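Local coordinates for protein putative mRNA interferase YoeB (Agrobacterium tumefaciens, PDB 6N90) that probably acts as the toxin of a type II toxin-antitoxin system, an endonuclease of the YoeB family that cleaves messenger RNA, at residues V4-L7 with S8-D11; I27-L30 with I31-K35; K35-P38 with F39-L42. All coordinates share one frame; numbering follows the deposited sequence.

Contact 1 (V4-L7 with S8-D11); sequences VWTL and SSWD
Thr6 OG1 accepts the backbone N-H of Ser9 in a nearly straight bond (OG1 to N 3.1 Å) and also bonds a water, 2.7 Å from its oxygen to OG1, that is held in turn by Ser8 OG. This is the N-cap of helix 7-19, where strand 2-5 gives way to the first helix. Ser9 answers the cap: its OG takes the N-H of Thr6, 3.0 Å from OG to N but bent to 141°, and the two exchanges make a capping box. Threonine and serine suit the box because a hydroxyl one bond from CB is short enough to reach back to a main-chain N-H, and in both it stands between backbone N and carbonyl carbon, where it can do so. Ser9 OG also bonds Val81 O, tying the helix start to strand 76-84. Ordinary helical bonds begin at once, Trp10 N to Thr6 O and Asp11 N to Leu7 O.

Beyond the cap two tryptophans meet in a T-shaped stack. Trp10 swings its CG opposite the backbone N (chi1 -174°) and turns its six-membered edge onto the face of Trp5, the planes 72° apart. Tyr13 meets both rings, and Trp5 of the second subunit meets this Trp5, so the large indoles serve the dimer interface as well. The edge comes down near the centre of the indole: Trp10 CE3 lies 3.6 Å from Trp5 CD2.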
# COMPACT_ATOMS: atom_id res chain seq x y z
N VAL A 4 -2.38 -3.44 3.53
CA VAL A 4 -1.17 -3.40 4.36
C VAL A 4 0.03 -4.06 3.68
O VAL A 4 -0.02 -5.21 3.28
CB VAL A 4 -1.41 -4.10 5.72
CG1 VAL A 4 -0.18 -3.94 6.57
CG2 VAL A 4 -2.65 -3.52 6.39
N TRP A 5 1.12 -3.30 3.53
CA TRP A 5 2.37 -3.85 3.03
C TRP A 5 3.41 -3.97 4.13
O TRP A 5 3.49 -3.15 5.02
CB TRP A 5 2.98 -2.94 1.97
CG TRP A 5 2.07 -2.61 0.85
CD1 TRP A 5 1.09 -1.65 0.84
CD2 TRP A 5 2.08 -3.20 -0.45
NE1 TRP A 5 0.49 -1.62 -0.40
CE2 TRP A 5 1.07 -2.56 -1.20
CE3 TRP A 5 2.83 -4.22 -1.05
CZ2 TRP A 5 0.80 -2.90 -2.53
CZ3 TRP A 5 2.56 -4.54 -2.38
CH2 TRP A 5 1.55 -3.90 -3.09
N THR A 6 4.28 -4.95 4.00
CA THR A 6 5.47 -5.02 4.85
C THR A 6 6.62 -4.23 4.24
O THR A 6 6.51 -3.73 3.12
CB THR A 6 5.89 -6.46 5.06
OG1 THR A 6 6.25 -7.04 3.80
CG2 THR A 6 4.73 -7.25 5.67
N LEU A 7 7.72 -4.12 4.98
CA LEU A 7 8.94 -3.51 4.45
C LEU A 7 9.34 -4.21 3.16
O LEU A 7 9.58 -3.56 2.14
CB LEU A 7 10.08 -3.58 5.47
CG LEU A 7 10.04 -2.59 6.63
CD1 LEU A 7 11.23 -2.80 7.56
CD2 LEU A 7 10.01 -1.14 6.11
N SER A 8 9.39 -5.54 3.19
CA SER A 8 9.88 -6.27 2.03
C SER A 8 8.89 -6.30 0.86
O SER A 8 9.32 -6.22 -0.31
CB SER A 8 10.27 -7.71 2.42
OG SER A 8 9.16 -8.44 2.85
N SER A 9 7.59 -6.41 1.12
CA SER A 9 6.66 -6.48 0.00
C SER A 9 6.56 -5.11 -0.69
O SER A 9 6.46 -5.03 -1.92
CB SER A 9 5.27 -7.01 0.43
OG SER A 9 4.55 -6.12 1.27
N TRP A 10 6.64 -4.03 0.08
CA TRP A 10 6.63 -2.70 -0.55
C TRP A 10 7.91 -2.47 -1.36
O TRP A 10 7.87 -1.90 -2.46
CB TRP A 10 6.46 -1.59 0.50
CG TRP A 10 6.31 -0.21 -0.14
CD1 TRP A 10 7.23 0.82 -0.10
CD2 TRP A 10 5.21 0.26 -0.94
NE1 TRP A 10 6.75 1.90 -0.83
CE2 TRP A 10 5.52 1.59 -1.34
CE3 TRP A 10 3.99 -0.29 -1.33
CZ2 TRP A 10 4.64 2.35 -2.10
CZ3 TRP A 10 3.12 0.47 -2.11
CH2 TRP A 10 3.46 1.78 -2.49
N ASP A 11 9.03 -2.95 -0.84
CA ASP A 11 10.29 -2.83 -1.58
C ASP A 11 10.21 -3.55 -2.92
O ASP A 11 10.63 -3.02 -3.95
CB ASP A 11 11.46 -3.38 -0.74
CG ASP A 11 12.00 -2.35 0.23
OD1 ASP A 11 11.82 -1.13 -0.03
OD2 ASP A 11 12.61 -2.75 1.25
O HOH W 1 6.75 -9.63 4.09

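Contact 2 (I27-L30 with I31-K35); sequences INDL and IRNAK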
# COMPACT_ATOMS: atom_id res chain seq x y z
N ILE A 27 -0.23 -6.91 -10.32
CA ILE A 27 -0.36 -6.92 -8.87
C ILE A 27 -1.57 -6.04 -8.43
O ILE A 27 -2.36 -6.42 -7.58
CB ILE A 27 0.95 -6.44 -8.21
CG1 ILE A 27 2.07 -7.48 -8.38
CG2 ILE A 27 0.76 -6.09 -6.74
CD1 ILE A 27 3.53 -6.88 -8.12
N ASN A 28 -1.74 -4.87 -9.03
CA ASN A 28 -2.90 -4.06 -8.70
C ASN A 28 -4.21 -4.77 -8.99
O ASN A 28 -5.18 -4.58 -8.26
CB ASN A 28 -2.83 -2.72 -9.47
CG ASN A 28 -1.75 -1.81 -8.92
OD1 ASN A 28 -1.06 -2.16 -7.97
ND2 ASN A 28 -1.58 -0.65 -9.54
N ASP A 29 -4.24 -5.57 -10.06
CA ASP A 29 -5.43 -6.35 -10.43
C ASP A 29 -5.67 -7.45 -9.40
O ASP A 29 -6.79 -7.75 -9.03
CB ASP A 29 -5.25 -6.94 -11.86
CG ASP A 29 -6.57 -7.00 -12.65
OD1 ASP A 29 -7.63 -6.62 -12.12
OD2 ASP A 29 -6.55 -7.46 -13.82
N LEU A 30 -4.58 -8.06 -8.94
CA LEU A 30 -4.70 -9.12 -7.95
C LEU A 30 -5.25 -8.53 -6.65
O LEU A 30 -6.11 -9.11 -5.98
CB LEU A 30 -3.34 -9.80 -7.75
CG LEU A 30 -2.87 -10.71 -8.90
CD1 LEU A 30 -1.43 -11.21 -8.68
CD2 LEU A 30 -3.81 -11.88 -9.13
N ILE A 31 -4.74 -7.35 -6.29
CA ILE A 31 -5.21 -6.64 -5.10
C ILE A 31 -6.72 -6.33 -5.18
O ILE A 31 -7.51 -6.70 -4.26
CB ILE A 31 -4.41 -5.34 -4.88
CG1 ILE A 31 -2.97 -5.67 -4.50
CG2 ILE A 31 -5.06 -4.42 -3.81
CD1 ILE A 31 -2.05 -4.49 -4.39
N ARG A 32 -7.11 -5.67 -6.27
CA ARG A 32 -8.50 -5.33 -6.53
C ARG A 32 -9.38 -6.59 -6.39
O ARG A 32 -10.42 -6.57 -5.72
CB ARG A 32 -8.65 -4.72 -7.94
CG ARG A 32 -9.95 -3.96 -8.20
CD ARG A 32 -9.87 -3.27 -9.60
NE ARG A 32 -8.60 -2.54 -9.74
CZ ARG A 32 -7.70 -2.73 -10.71
NH1 ARG A 32 -7.92 -3.61 -11.68
NH2 ARG A 32 -6.59 -2.00 -10.75
N ASN A 33 -8.92 -7.70 -6.97
CA ASN A 33 -9.72 -8.92 -7.00
C ASN A 33 -9.80 -9.58 -5.62
O ASN A 33 -10.88 -10.01 -5.18
CB ASN A 33 -9.16 -9.91 -8.02
CG ASN A 33 -9.72 -9.70 -9.43
OD1 ASN A 33 -10.63 -10.41 -9.85
ND2 ASN A 33 -9.16 -8.73 -10.17
N ALA A 34 -8.67 -9.62 -4.91
CA ALA A 34 -8.61 -10.27 -3.60
C ALA A 34 -9.39 -9.48 -2.54
O ALA A 34 -9.89 -10.05 -1.57
CB ALA A 34 -7.16 -10.46 -3.16
N LYS A 35 -9.48 -8.16 -2.72
CA LYS A 35 -10.27 -7.35 -1.81
C LYS A 35 -11.76 -7.67 -2.00
O LYS A 35 -12.51 -7.70 -1.03
CB LYS A 35 -9.99 -5.86 -2.01
CG LYS A 35 -8.75 -5.39 -1.29
CD LYS A 35 -8.17 -4.09 -1.88
CE LYS A 35 -9.24 -3.08 -2.16
NZ LYS A 35 -8.70 -1.90 -2.95
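Four successive i to i+4 bonds, from Ile31 N to Ile27 O through Ala34 N to Leu30 O, run regular alpha-helical backbone through the second half of helix 21-36, the second helix of this toxin fold. Along the chain the side chains sort by face. Ile27 and Ile31, one turn apart, meet through methyl groups, CG2 of Ile27 to CD1 of Ile31 at 4.0 Å. Ile31 has CG1 beside its backbone N and an extended chi2, a shape that carries CD1 back past the carbonyl of Ile27. With Leu30 and Ala34 they form the apolar side: Ile27 and Leu30 rest on Ile60, Leu30 and Ile31 on Phe66, and the small Ala34 fits against Tyr68.

The polar side is built round Asp29. Its OD1 makes a salt bridge with Arg32 NH1 at 3.1 Å, carboxylate and guanidinium planes turned 40° from each other. Arg32 reaches it by bending at chi3 (-49°), which folds the guanidinium back along the helix with one face toward Asn28 O; an arginine is long enough to do this and still offer NH2 to Glu14 of the second subunit in another salt bridge. Asn28, one of the buried residues, has both ends of its amide engaged, OD1 by Tyr13 OH and ND2 by Gln17 OE1 of the second subunit, so a polar residue is tolerated there.

Asn33 lies alongside Asp29 and doubles the helical bond. Asp29 O takes two donors from opposite faces of its carbonyl plane, Asn33 N at 3.0 Å from O and Asn33 ND2 at 2.8 Å, the latter with the oxygen close to the plane of the asparagine amide.

Contact 3 (K35-P38 with F39-L42); sequences KRTP and FAGL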
# COMPACT_ATOMS: atom_id res chain seq x y z
N LYS A 35 -9.48 -8.16 -2.72
CA LYS A 35 -10.27 -7.35 -1.81
C LYS A 35 -11.76 -7.67 -2.00
O LYS A 35 -12.51 -7.70 -1.03
CB LYS A 35 -9.99 -5.86 -2.01
CG LYS A 35 -8.75 -5.39 -1.29
CD LYS A 35 -8.17 -4.09 -1.88
CE LYS A 35 -9.24 -3.08 -2.16
NZ LYS A 35 -8.70 -1.90 -2.95
N ARG A 36 -12.16 -7.95 -3.25
CA ARG A 36 -13.55 -8.31 -3.56
C ARG A 36 -13.89 -9.76 -3.18
O ARG A 36 -14.83 -10.02 -2.43
CB ARG A 36 -13.83 -8.11 -5.05
CG ARG A 36 -14.06 -6.67 -5.47
CD ARG A 36 -14.36 -6.58 -6.96
NE ARG A 36 -13.23 -7.06 -7.76
CZ ARG A 36 -12.70 -6.40 -8.78
NH1 ARG A 36 -13.18 -5.22 -9.15
NH2 ARG A 36 -11.67 -6.92 -9.44
N THR A 37 -13.12 -10.69 -3.73
CA THR A 37 -13.31 -12.11 -3.52
C THR A 37 -12.00 -12.74 -3.06
O THR A 37 -11.26 -13.27 -3.87
CB THR A 37 -13.80 -12.81 -4.81
OG1 THR A 37 -12.90 -12.51 -5.89
CG2 THR A 37 -15.18 -12.30 -5.20
N PRO A 38 -11.70 -12.71 -1.76
CA PRO A 38 -10.40 -13.18 -1.26
C PRO A 38 -10.02 -14.59 -1.71
O PRO A 38 -8.84 -14.86 -1.91
CB PRO A 38 -10.57 -13.14 0.26
CG PRO A 38 -11.58 -12.11 0.48
CD PRO A 38 -12.52 -12.13 -0.68
N PHE A 39 -10.99 -15.48 -1.87
CA PHE A 39 -10.66 -16.88 -2.12
C PHE A 39 -10.93 -17.31 -3.56
O PHE A 39 -10.73 -18.48 -3.89
CB PHE A 39 -11.44 -17.78 -1.17
CG PHE A 39 -11.33 -17.37 0.27
CD1 PHE A 39 -10.09 -17.19 0.86
CD2 PHE A 39 -12.46 -17.14 1.02
CE1 PHE A 39 -9.98 -16.80 2.18
CE2 PHE A 39 -12.36 -16.74 2.34
CZ PHE A 39 -11.13 -16.57 2.92
N ALA A 40 -11.37 -16.38 -4.40
CA ALA A 40 -11.68 -16.73 -5.78
C ALA A 40 -11.22 -15.64 -6.74
O ALA A 40 -10.76 -14.59 -6.33
CB ALA A 40 -13.17 -16.98 -5.95
N GLY A 41 -11.34 -15.91 -8.03
CA GLY A 41 -11.00 -14.92 -9.03
C GLY A 41 -9.60 -15.06 -9.59
O GLY A 41 -9.03 -16.16 -9.65
N LEU A 42 -9.05 -13.92 -9.99
CA LEU A 42 -7.82 -13.84 -10.77
C LEU A 42 -6.61 -14.49 -10.09
O LEU A 42 -6.43 -14.39 -8.88
CB LEU A 42 -7.52 -12.36 -11.06
CG LEU A 42 -6.41 -12.08 -12.07
CD1 LEU A 42 -6.85 -12.52 -13.45
CD2 LEU A 42 -6.05 -10.61 -12.05
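Pro38 and Phe39 occupy the corners of a type I beta turn running from Thr37 to Ala40, which reverses the chain just after helix 21-36. Proline suits the first corner because its ring fixes phi near the value that corner needs. Its CB sits over the centre of the Phe39 ring, 4.1 Å from the centroid and 10° off the normal, a CH-pi contact between neighbours. Phe39 keeps CG beside its own backbone N, opposite the carbonyl carbon (chi1 -51°), and with that rotation the ring folds back to the proline and presents a face to it. The ring also meets Trp56.

The turn closes with Ala40 N bonding Thr37 O at 3.2 Å; the donor comes from well above the carbonyl plane. Thr37, the first residue to leave helical angles, holds OG1 between its backbone N and carbonyl carbon (chi1 54°). There the hydroxyl has Ala40 O 3.0 Å from OG1 and Asn33 O of the last helical turn within reach, two acceptors for its one proton.

Past the turn, Gly41 takes a positive phi, which suits glycine because it has no side chain to meet Ala40 O. Arg58 NH2 donates to both Thr37 O and Ala40 O, probably easing the repulsion of these two carbonyl oxygens, which lie 2.8 Å apart.

How the contacts relate
The three contacts follow one another along the chain: contact 1 starts helix 7-19, contact 2 occupies the second half of helix 21-36, and contact 3 is the turn that leaves it. Contacts 2 and 3 share Lys35, their centres about 8 Å apart, and Leu42 packs back on the helix, its CD2 3.6 Å from Asp29 OD2. Centre to centre, contact 1 lies about 15 Å from contact 2 and about 20 Å from contact 3; it touches only the former, where Trp5 CZ2 meets Ile31 CD1 at 3.8 Å. Across the dimer, Trp10 of one subunit packs on Asn28 and Ile31 of the other. Arg58 joins contacts 2 and 3, packing on Leu30 and Ala34 while bonding the turn.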